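Local coordinates for protein Mypaa.01249.c (Mycobacterium paratuberculosis, PDB 3RD5) that probably acts as an oxidoreductase of the short-chain dehydrogenase/reductase family, built on a Rossmann fold, although its substrate is unknown, at residues S75-F80 against F120-L125; T136-A141 against Q167-N172; P244-V249 against V262-R267. All coordinates share one frame; numbering follows the deposited sequence.

How the interactions relate
The three contacts follow one another along the chain and are all built round one Rossmann-type sheet. Interaction 1 packs helix 74-82 beside helix 110-126 against the sheet. Interaction 2, its centre about 19 Å from that of interaction 1, joins the end of strand 133-137 to helix 161-185, where the family's Tyr-x-x-x-Lys pattern lies. Interaction 3 ties strand 248-251 to the loop after the last strand, 259-261. Its centre is about 11 Å from that of interaction 2, and the two touch: Phe248 packs on Ser138, and Leu170 on Ser265 and Arg267. Interaction 2 thus sits at the probable active site, with the sheet edge of interaction 3 beside it and the helix packing of interaction 1 farther off.

Interaction 1: residues S75-F80 against F120-L125; sequences SSVRRF and FALTNL
Val77 points toward helix 110-126, and its CG1 methyl does the touching. With CG1 anti to the backbone N (chi1 175°), this branch lands on the backbone of Leu122, 3.6 Å from Leu122 N, while Leu122 CB lies 3.8 Å from the same Val77 CG1. Ala121 CB, pointing back toward the other helix, flanks the methyl more loosely, and Leu125 CD1 is a little farther away still. On one flank of this valine Phe80 approaches Leu122: the leucine's CD1 meets the rim of the ring near its plane, 3.7 Å from Phe80 CD2, so neither ring face is used between these two residues.

The two segments run in the same general direction, their axes inclined by 26° and 9.5 Å apart at closest approach. This is the side-by-side packing of neighbouring helices over one face of a Rossmann-type sheet. Leu122 also reaches down to Leu90 and Asn92 of strand 87-92 and to Thr22, while Phe80 rests on Val20, so these apolar side chains lie between the helix pair and the central strands.

Toward the outer side, Arg78 and Leu125 cross at about a right angle. Leu125 CD1 packs against the aliphatic start of the arginine, 3.8 Å from Arg78 CG. The extended chain carries the guanidinium over Leu125 CD2, which lies against one of its faces, 3.7 Å from Arg78 NH1. Arg78 is modelled in two conformers, which makes this outer touch less certain. In the conformer described, its NH2 makes a weak hydrogen bond to Lys286 O.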
loop_
_atom_site.group_PDB
_atom_site.type_symbol
_atom_site.label_atom_id
_atom_site.label_comp_id
_atom_site.label_asym_id
_atom_site.label_seq_id
_atom_site.Cartn_x
_atom_site.Cartn_y
_atom_site.Cartn_z
ATOM N N SER A 75 13.307 -12.303 -0.665
ATOM C CA SER A 75 13.099 -13.724 -0.402
ATOM C C SER A 75 11.980 -13.990 0.592
ATOM O O SER A 75 11.235 -14.948 0.441
ATOM C CB SER A 75 14.389 -14.418 0.041
ATOM O OG SER A 75 14.794 -14.100 1.381
ATOM N N SER A 76 11.840 -13.100 1.564
ATOM C CA SER A 76 10.739 -13.145 2.497
ATOM C C SER A 76 9.400 -12.794 1.824
ATOM O O SER A 76 8.394 -13.455 2.092
ATOM C CB SER A 76 10.988 -12.112 3.612
ATOM O OG SER A 76 9.910 -12.155 4.541
ATOM N N VAL A 77 9.390 -11.785 0.966
ATOM C CA VAL A 77 8.203 -11.466 0.181
ATOM C C VAL A 77 7.714 -12.709 -0.567
ATOM O O VAL A 77 6.524 -13.012 -0.571
ATOM C CB VAL A 77 8.450 -10.284 -0.778
ATOM C CG1 VAL A 77 7.205 -10.008 -1.724
ATOM C CG2 VAL A 77 8.817 -9.006 0.020
ATOM N N ARG A 78 8.638 -13.401 -1.232
ATOM C CA ARG A 78 8.313 -14.597 -2.025
ATOM C C ARG A 78 7.757 -15.723 -1.169
ATOM O O ARG A 78 6.758 -16.355 -1.533
ATOM C CB ARG A 78 9.541 -15.068 -2.808
ATOM C CG ARG A 78 9.903 -14.159 -3.946
ATOM C CD ARG A 78 10.980 -14.771 -4.869
ATOM N NE ARG A 78 10.884 -14.130 -6.166
ATOM C CZ ARG A 78 10.084 -14.522 -7.150
ATOM N NH1 ARG A 78 9.330 -15.621 -7.065
ATOM N NH2 ARG A 78 10.081 -13.827 -8.263
ATOM N N ARG A 79 8.386 -15.979 -0.033
ATOM C CA ARG A 79 7.934 -17.044 0.878
ATOM C C ARG A 79 6.515 -16.719 1.402
ATOM O O ARG A 79 5.637 -17.593 1.443
ATOM C CB ARG A 79 8.942 -17.182 2.016
ATOM C CG ARG A 79 10.202 -17.945 1.649
ATOM C CD ARG A 79 11.013 -18.334 2.903
ATOM N NE ARG A 79 11.310 -17.205 3.790
ATOM C CZ ARG A 79 12.337 -16.364 3.674
ATOM N NH1 ARG A 79 13.231 -16.502 2.695
ATOM N NH2 ARG A 79 12.488 -15.383 4.557
ATOM N N PHE A 80 6.291 -15.463 1.765
ATOM C CA PHE A 80 4.977 -15.051 2.258
ATOM C C PHE A 80 3.918 -15.215 1.168
ATOM O O PHE A 80 2.854 -15.805 1.379
ATOM C CB PHE A 80 4.986 -13.613 2.781
ATOM C CG PHE A 80 3.598 -13.094 3.013
ATOM C CD1 PHE A 80 2.898 -13.470 4.160
ATOM C CD2 PHE A 80 2.946 -12.322 2.075
ATOM C CE1 PHE A 80 1.570 -13.081 4.341
ATOM C CE2 PHE A 80 1.613 -11.948 2.261
ATOM C CZ PHE A 80 0.937 -12.332 3.403
ATOM N N PHE A 120 5.539 -3.881 -4.771
ATOM C CA PHE A 120 5.511 -4.206 -6.192
ATOM C C PHE A 120 5.678 -5.712 -6.395
ATOM O O PHE A 120 4.899 -6.348 -7.120
ATOM C CB PHE A 120 6.636 -3.433 -6.885
ATOM C CG PHE A 120 6.726 -3.664 -8.374
ATOM C CD1 PHE A 120 6.006 -2.872 -9.238
ATOM C CD2 PHE A 120 7.496 -4.688 -8.903
ATOM C CE1 PHE A 120 6.052 -3.075 -10.616
ATOM C CE2 PHE A 120 7.547 -4.897 -10.285
ATOM C CZ PHE A 120 6.817 -4.110 -11.134
ATOM N N ALA A 121 6.698 -6.281 -5.768
ATOM C CA ALA A 121 6.937 -7.702 -5.864
ATOM C C ALA A 121 5.797 -8.502 -5.277
ATOM O O ALA A 121 5.296 -9.470 -5.897
ATOM C CB ALA A 121 8.259 -8.040 -5.132
ATOM N N LEU A 122 5.333 -8.094 -4.114
ATOM C CA LEU A 122 4.227 -8.796 -3.445
ATOM C C LEU A 122 2.994 -8.845 -4.344
ATOM O O LEU A 122 2.309 -9.893 -4.480
ATOM C CB LEU A 122 3.870 -8.138 -2.119
ATOM C CG LEU A 122 2.718 -8.749 -1.337
ATOM C CD1 LEU A 122 3.052 -10.205 -0.936
ATOM C CD2 LEU A 122 2.383 -7.875 -0.111
ATOM N N THR A 123 2.653 -7.693 -4.914
ATOM C CA THR A 123 1.453 -7.582 -5.746
ATOM C C THR A 123 1.556 -8.461 -7.000
ATOM O O THR A 123 0.623 -9.226 -7.321
ATOM C CB THR A 123 1.174 -6.120 -6.128
ATOM O OG1 THR A 123 1.048 -5.327 -4.949
ATOM C CG2 THR A 123 -0.135 -6.029 -6.964
ATOM N N ASN A 124 2.704 -8.435 -7.674
ATOM C CA ASN A 124 2.834 -9.267 -8.864
ATOM C C ASN A 124 2.740 -10.752 -8.511
ATOM O O ASN A 124 2.213 -11.533 -9.310
ATOM C CB ASN A 124 4.172 -9.014 -9.582
ATOM C CG ASN A 124 4.145 -7.798 -10.441
ATOM O OD1 ASN A 124 3.098 -7.440 -11.011
ATOM N ND2 ASN A 124 5.340 -7.161 -10.592
ATOM N N LEU A 125 3.248 -11.147 -7.359
ATOM C CA LEU A 125 3.211 -12.551 -6.960
ATOM C C LEU A 125 1.807 -12.997 -6.533
ATOM O O LEU A 125 1.437 -14.156 -6.790
ATOM C CB LEU A 125 4.210 -12.800 -5.845
ATOM C CG LEU A 125 5.675 -12.682 -6.248
ATOM C CD1 LEU A 125 6.570 -12.578 -5.023
ATOM C CD2 LEU A 125 6.102 -13.867 -7.159
#

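Interaction 2: residues T136-A141 against Q167-N172; sequences TVSSMA and QSKLAN
Lys169 reaches from its helix along Ser138 and Ser139 to the end of strand 133-137. Its CB lies 3.8 Å from Ser138 OG. CG and CD then run along Ser139 CB, which Lys169 CD approaches to 3.7 Å. Bends at chi2 and chi3, the latter at an unusual 121°, turn the chain back toward the strand, and NZ ends up gripped by three oxygens. It donates to Val137 O at 3.0 Å, tilted from that carbonyl's plane, and to Asn172 OD1 at 2.8 Å, and it gives a third bond to a water that itself donates to Ser138 O. Val137 O and Asn172 OD1, two acceptors bonded by the same NZ, lie 3.1 Å apart.

Lys169 with Tyr165 fits the Tyr-x-x-x-Lys pattern of short-chain dehydrogenases, and Ser139, the second serine after the strand, probably corresponds to that family's active-site serine, consistent with a catalytic centre here. Ser139 OG accepts from Ala141 N in an ST turn and is also hydrogen-bonded to His201 O. Back at the lysine's own backbone, Ser138 OG donates to Lys169 O at 2.8 Å from above the carbonyl plane. Asn172 ND2 bonds to Asn115 O, while Thr136 CG2 packs on Asn172 CB.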
loop_
_atom_site.group_PDB
_atom_site.type_symbol
_atom_site.label_atom_id
_atom_site.label_comp_id
_atom_site.label_asym_id
_atom_site.label_seq_id
_atom_site.Cartn_x
_atom_site.Cartn_y
_atom_site.Cartn_z
ATOM N N THR A 136 -3.329 0.607 -2.521
ATOM C CA THR A 136 -1.979 1.028 -2.073
ATOM C C THR A 136 -2.081 2.342 -1.342
ATOM O O THR A 136 -2.707 3.282 -1.869
ATOM C CB THR A 136 -1.040 1.089 -3.295
ATOM O OG1 THR A 136 -0.977 -0.213 -3.913
ATOM C CG2 THR A 136 0.389 1.464 -2.864
ATOM N N VAL A 137 -1.479 2.424 -0.169
ATOM C CA VAL A 137 -1.550 3.616 0.663
ATOM C C VAL A 137 -0.391 4.547 0.291
ATOM O O VAL A 137 0.775 4.134 0.343
ATOM C CB VAL A 137 -1.618 3.278 2.170
ATOM C CG1 VAL A 137 -1.869 4.565 2.978
ATOM C CG2 VAL A 137 -2.749 2.238 2.449
ATOM N N SER A 138 -0.713 5.799 -0.061
ATOM C CA SER A 138 0.250 6.844 -0.365
ATOM C C SER A 138 0.183 7.973 0.673
ATOM O O SER A 138 -0.117 7.727 1.847
ATOM C CB SER A 138 0.026 7.277 -1.806
ATOM O OG SER A 138 0.987 8.255 -2.243
ATOM N N SER A 139 0.506 9.200 0.284
ATOM C CA SER A 139 0.602 10.315 1.192
ATOM C C SER A 139 0.552 11.627 0.441
ATOM O O SER A 139 0.984 11.682 -0.728
ATOM C CB SER A 139 1.960 10.247 1.902
ATOM O OG SER A 139 2.250 11.409 2.680
ATOM N N MET A 140 0.136 12.702 1.107
ATOM C CA MET A 140 0.339 14.066 0.607
ATOM C C MET A 140 1.802 14.357 0.285
ATOM O O MET A 140 2.100 15.236 -0.551
ATOM C CB MET A 140 -0.175 15.088 1.623
ATOM C CG MET A 140 -1.656 15.168 1.759
ATOM S SD MET A 140 -2.554 15.755 0.370
ATOM C CE MET A 140 -2.063 17.473 0.432
ATOM N N ALA A 141 2.722 13.661 0.930
ATOM C CA ALA A 141 4.136 13.815 0.641
ATOM C C ALA A 141 4.508 13.451 -0.771
ATOM O O ALA A 141 5.611 13.792 -1.219
ATOM C CB ALA A 141 4.999 13.008 1.642
ATOM N N GLN A 167 9.610 10.348 -2.901
ATOM C CA GLN A 167 9.808 9.538 -4.093
ATOM C C GLN A 167 8.996 8.251 -3.982
ATOM O O GLN A 167 8.370 7.808 -4.951
ATOM C CB GLN A 167 11.307 9.207 -4.350
ATOM C CG GLN A 167 11.517 8.477 -5.668
ATOM C CD GLN A 167 12.951 8.007 -5.937
ATOM O OE1 GLN A 167 13.492 8.288 -7.023
ATOM N NE2 GLN A 167 13.499 7.176 -5.052
ATOM N N SER A 168 9.045 7.628 -2.804
ATOM C CA SER A 168 8.340 6.364 -2.598
ATOM C C SER A 168 6.820 6.496 -2.673
ATOM O O SER A 168 6.137 5.609 -3.177
ATOM C CB SER A 168 8.786 5.685 -1.283
ATOM O OG SER A 168 8.189 6.235 -0.128
ATOM N N LYS A 169 6.323 7.612 -2.164
ATOM C CA LYS A 169 4.862 7.893 -2.146
ATOM C C LYS A 169 4.322 8.249 -3.521
ATOM O O LYS A 169 3.207 7.888 -3.907
ATOM C CB LYS A 169 4.517 8.886 -1.054
ATOM C CG LYS A 169 4.828 8.384 0.351
ATOM C CD LYS A 169 3.882 7.279 0.783
ATOM C CE LYS A 169 4.550 5.980 1.143
ATOM N NZ LYS A 169 3.504 4.942 1.435
ATOM N N LEU A 170 5.128 8.945 -4.317
ATOM C CA LEU A 170 4.847 9.153 -5.722
ATOM C C LEU A 170 4.869 7.818 -6.479
ATOM O O LEU A 170 3.967 7.531 -7.273
ATOM C CB LEU A 170 5.854 10.161 -6.297
ATOM C CG LEU A 170 5.745 10.364 -7.810
ATOM C CD1 LEU A 170 4.357 10.864 -8.298
ATOM C CD2 LEU A 170 6.834 11.297 -8.310
ATOM N N ALA A 171 5.864 6.982 -6.196
ATOM C CA ALA A 171 5.927 5.648 -6.785
ATOM C C ALA A 171 4.669 4.827 -6.519
ATOM O O ALA A 171 4.147 4.157 -7.406
ATOM C CB ALA A 171 7.183 4.898 -6.336
ATOM N N ASN A 172 4.104 4.952 -5.306
ATOM C CA ASN A 172 2.880 4.226 -4.960
ATOM C C ASN A 172 1.726 4.595 -5.893
ATOM O O ASN A 172 0.903 3.746 -6.265
ATOM C CB ASN A 172 2.413 4.548 -3.534
ATOM C CG ASN A 172 3.288 4.009 -2.407
ATOM O OD1 ASN A 172 3.364 4.665 -1.345
ATOM N ND2 ASN A 172 3.865 2.807 -2.544
HETATM O O HOH W 1 1.481 5.921 3.180
#

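Interaction 3: residues P244-V249 against V262-R267; sequences PGDSFV and VGRSRR
Val262 opens the contact: its N donates to Phe248 O at 2.8 Å. Its CG2 methyl makes an off-centre CH-pi contact with the Phe248 ring, approaching it obliquely, 4.3 Å from the centroid, and a water links Val262 O to Phe248 N. The direct bond and the water-spanned pair continue the antiparallel pairing of strand 248-251 with 259-261, the outermost strand at this edge of the Rossmann-type sheet.

At Gly263 the chain has left the strand; its O touches the edge of the phenylalanine ring, 3.4 Å from Phe248 CD2. Arg264 then swings back across to the type II turn of residues 244-247. Its chain, bent at chi3 (81°), brings the guanidinium end-on to Asp246: NH2 bonds to Asp246 O at 2.8 Å, and NH1 forms a salt bridge to Asp246 OD1 at 2.9 Å. Both acceptors lie near the guanidinium plane, but the carboxylate stands 86° to it, and its second oxygen, OD2, is hydrogen-bonded to Ser177 OG. Ser265 N turns instead to His142 NE2, and the backbone nitrogens of Arg266 and Arg267 hold the sulfonate of a buffer molecule, probably from crystallisation.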
loop_
_atom_site.group_PDB
_atom_site.type_symbol
_atom_site.label_atom_id
_atom_site.label_comp_id
_atom_site.label_asym_id
_atom_site.label_seq_id
_atom_site.Cartn_x
_atom_site.Cartn_y
_atom_site.Cartn_z
ATOM N N PRO A 244 -14.224 3.581 -9.550
ATOM C CA PRO A 244 -13.507 3.299 -10.774
ATOM C C PRO A 244 -12.035 2.960 -10.511
ATOM O O PRO A 244 -11.424 3.430 -9.559
ATOM C CB PRO A 244 -13.581 4.625 -11.539
ATOM C CG PRO A 244 -14.579 5.445 -10.909
ATOM C CD PRO A 244 -14.782 4.932 -9.500
ATOM N N GLY A 245 -11.474 2.120 -11.371
ATOM C CA GLY A 245 -10.059 1.820 -11.315
ATOM C C GLY A 245 -9.204 3.075 -11.366
ATOM O O GLY A 245 -9.585 4.076 -11.983
ATOM N N ASP A 246 -8.092 3.039 -10.637
ATOM C CA ASP A 246 -7.194 4.197 -10.469
ATOM C C ASP A 246 -7.816 5.378 -9.755
ATOM O O ASP A 246 -7.369 6.514 -9.925
ATOM C CB ASP A 246 -6.524 4.632 -11.808
ATOM C CG ASP A 246 -5.281 5.498 -11.606
ATOM O OD1 ASP A 246 -4.686 5.480 -10.568
ATOM O OD2 ASP A 246 -4.973 6.240 -12.576
ATOM N N SER A 247 -8.789 5.140 -8.889
ATOM C CA SER A 247 -9.254 6.179 -7.985
ATOM C C SER A 247 -8.272 6.327 -6.842
ATOM O O SER A 247 -7.681 5.336 -6.407
ATOM C CB SER A 247 -10.604 5.828 -7.389
ATOM O OG SER A 247 -11.634 5.785 -8.351
ATOM N N PHE A 248 -8.124 7.535 -6.332
ATOM C CA PHE A 248 -7.300 7.866 -5.170
ATOM C C PHE A 248 -8.233 8.530 -4.140
ATOM O O PHE A 248 -8.904 9.513 -4.511
ATOM C CB PHE A 248 -6.246 8.887 -5.607
ATOM C CG PHE A 248 -5.211 9.273 -4.572
ATOM C CD1 PHE A 248 -4.821 8.439 -3.549
ATOM C CD2 PHE A 248 -4.588 10.514 -4.681
ATOM C CE1 PHE A 248 -3.773 8.783 -2.653
ATOM C CE2 PHE A 248 -3.552 10.859 -3.813
ATOM C CZ PHE A 248 -3.154 10.016 -2.801
ATOM N N VAL A 249 -8.316 7.965 -2.928
ATOM C CA VAL A 249 -9.277 8.345 -1.889
ATOM C C VAL A 249 -8.517 9.021 -0.751
ATOM O O VAL A 249 -7.458 8.561 -0.305
ATOM C CB VAL A 249 -9.985 7.049 -1.316
ATOM C CG1 VAL A 249 -10.847 7.355 -0.044
ATOM C CG2 VAL A 249 -10.863 6.439 -2.480
ATOM N N VAL A 262 -9.997 12.100 -4.545
ATOM C CA VAL A 262 -9.199 13.321 -4.502
ATOM C C VAL A 262 -8.217 13.350 -5.683
ATOM O O VAL A 262 -8.076 12.365 -6.399
ATOM C CB VAL A 262 -8.444 13.460 -3.182
ATOM C CG1 VAL A 262 -9.434 13.644 -2.020
ATOM C CG2 VAL A 262 -7.496 12.277 -2.942
ATOM N N GLY A 263 -7.605 14.499 -5.878
ATOM C CA GLY A 263 -6.616 14.694 -6.928
ATOM C C GLY A 263 -5.218 14.288 -6.515
ATOM O O GLY A 263 -4.964 13.799 -5.408
ATOM N N ARG A 264 -4.312 14.426 -7.472
ATOM C CA ARG A 264 -2.911 14.055 -7.283
ATOM C C ARG A 264 -2.022 14.979 -8.152
ATOM O O ARG A 264 -2.516 15.741 -8.992
ATOM C CB ARG A 264 -2.669 12.580 -7.636
ATOM C CG ARG A 264 -2.811 12.265 -9.114
ATOM C CD ARG A 264 -2.847 10.759 -9.353
ATOM N NE ARG A 264 -4.191 10.273 -9.083
ATOM C CZ ARG A 264 -4.601 9.010 -9.286
ATOM N NH1 ARG A 264 -3.762 8.078 -9.677
ATOM N NH2 ARG A 264 -5.892 8.752 -9.117
ATOM N N SER A 265 -0.714 14.904 -7.942
ATOM C CA SER A 265 0.216 15.798 -8.599
ATOM C C SER A 265 0.314 15.553 -10.111
ATOM O O SER A 265 -0.034 14.481 -10.625
ATOM C CB SER A 265 1.613 15.657 -7.991
ATOM O OG SER A 265 2.223 14.437 -8.419
ATOM N N ARG A 266 0.820 16.559 -10.818
ATOM C CA ARG A 266 1.047 16.448 -12.240
ATOM C C ARG A 266 2.020 15.302 -12.532
ATOM O O ARG A 266 1.806 14.517 -13.446
ATOM C CB ARG A 266 1.579 17.764 -12.796
ATOM C CG ARG A 266 0.579 18.900 -12.737
ATOM C CD ARG A 266 1.325 20.227 -13.025
ATOM N NE ARG A 266 0.422 21.379 -13.025
ATOM C CZ ARG A 266 0.765 22.631 -12.710
ATOM N NH1 ARG A 266 2.013 22.937 -12.328
ATOM N NH2 ARG A 266 -0.156 23.595 -12.763
ATOM N N ARG A 267 3.082 15.180 -11.728
ATOM C CA ARG A 267 4.017 14.068 -11.932
ATOM C C ARG A 267 3.387 12.702 -11.701
ATOM O O ARG A 267 3.742 11.723 -12.343
ATOM C CB ARG A 267 5.283 14.260 -11.097
ATOM C CG ARG A 267 6.131 15.361 -11.663
ATOM C CD ARG A 267 7.532 15.442 -11.079
ATOM N NE ARG A 267 7.545 15.891 -9.703
ATOM C CZ ARG A 267 7.595 17.160 -9.284
ATOM N NH1 ARG A 267 7.681 17.417 -7.978
ATOM N NH2 ARG A 267 7.594 18.188 -10.132
HETATM O O HOH W 2 -9.319 9.925 -7.619
#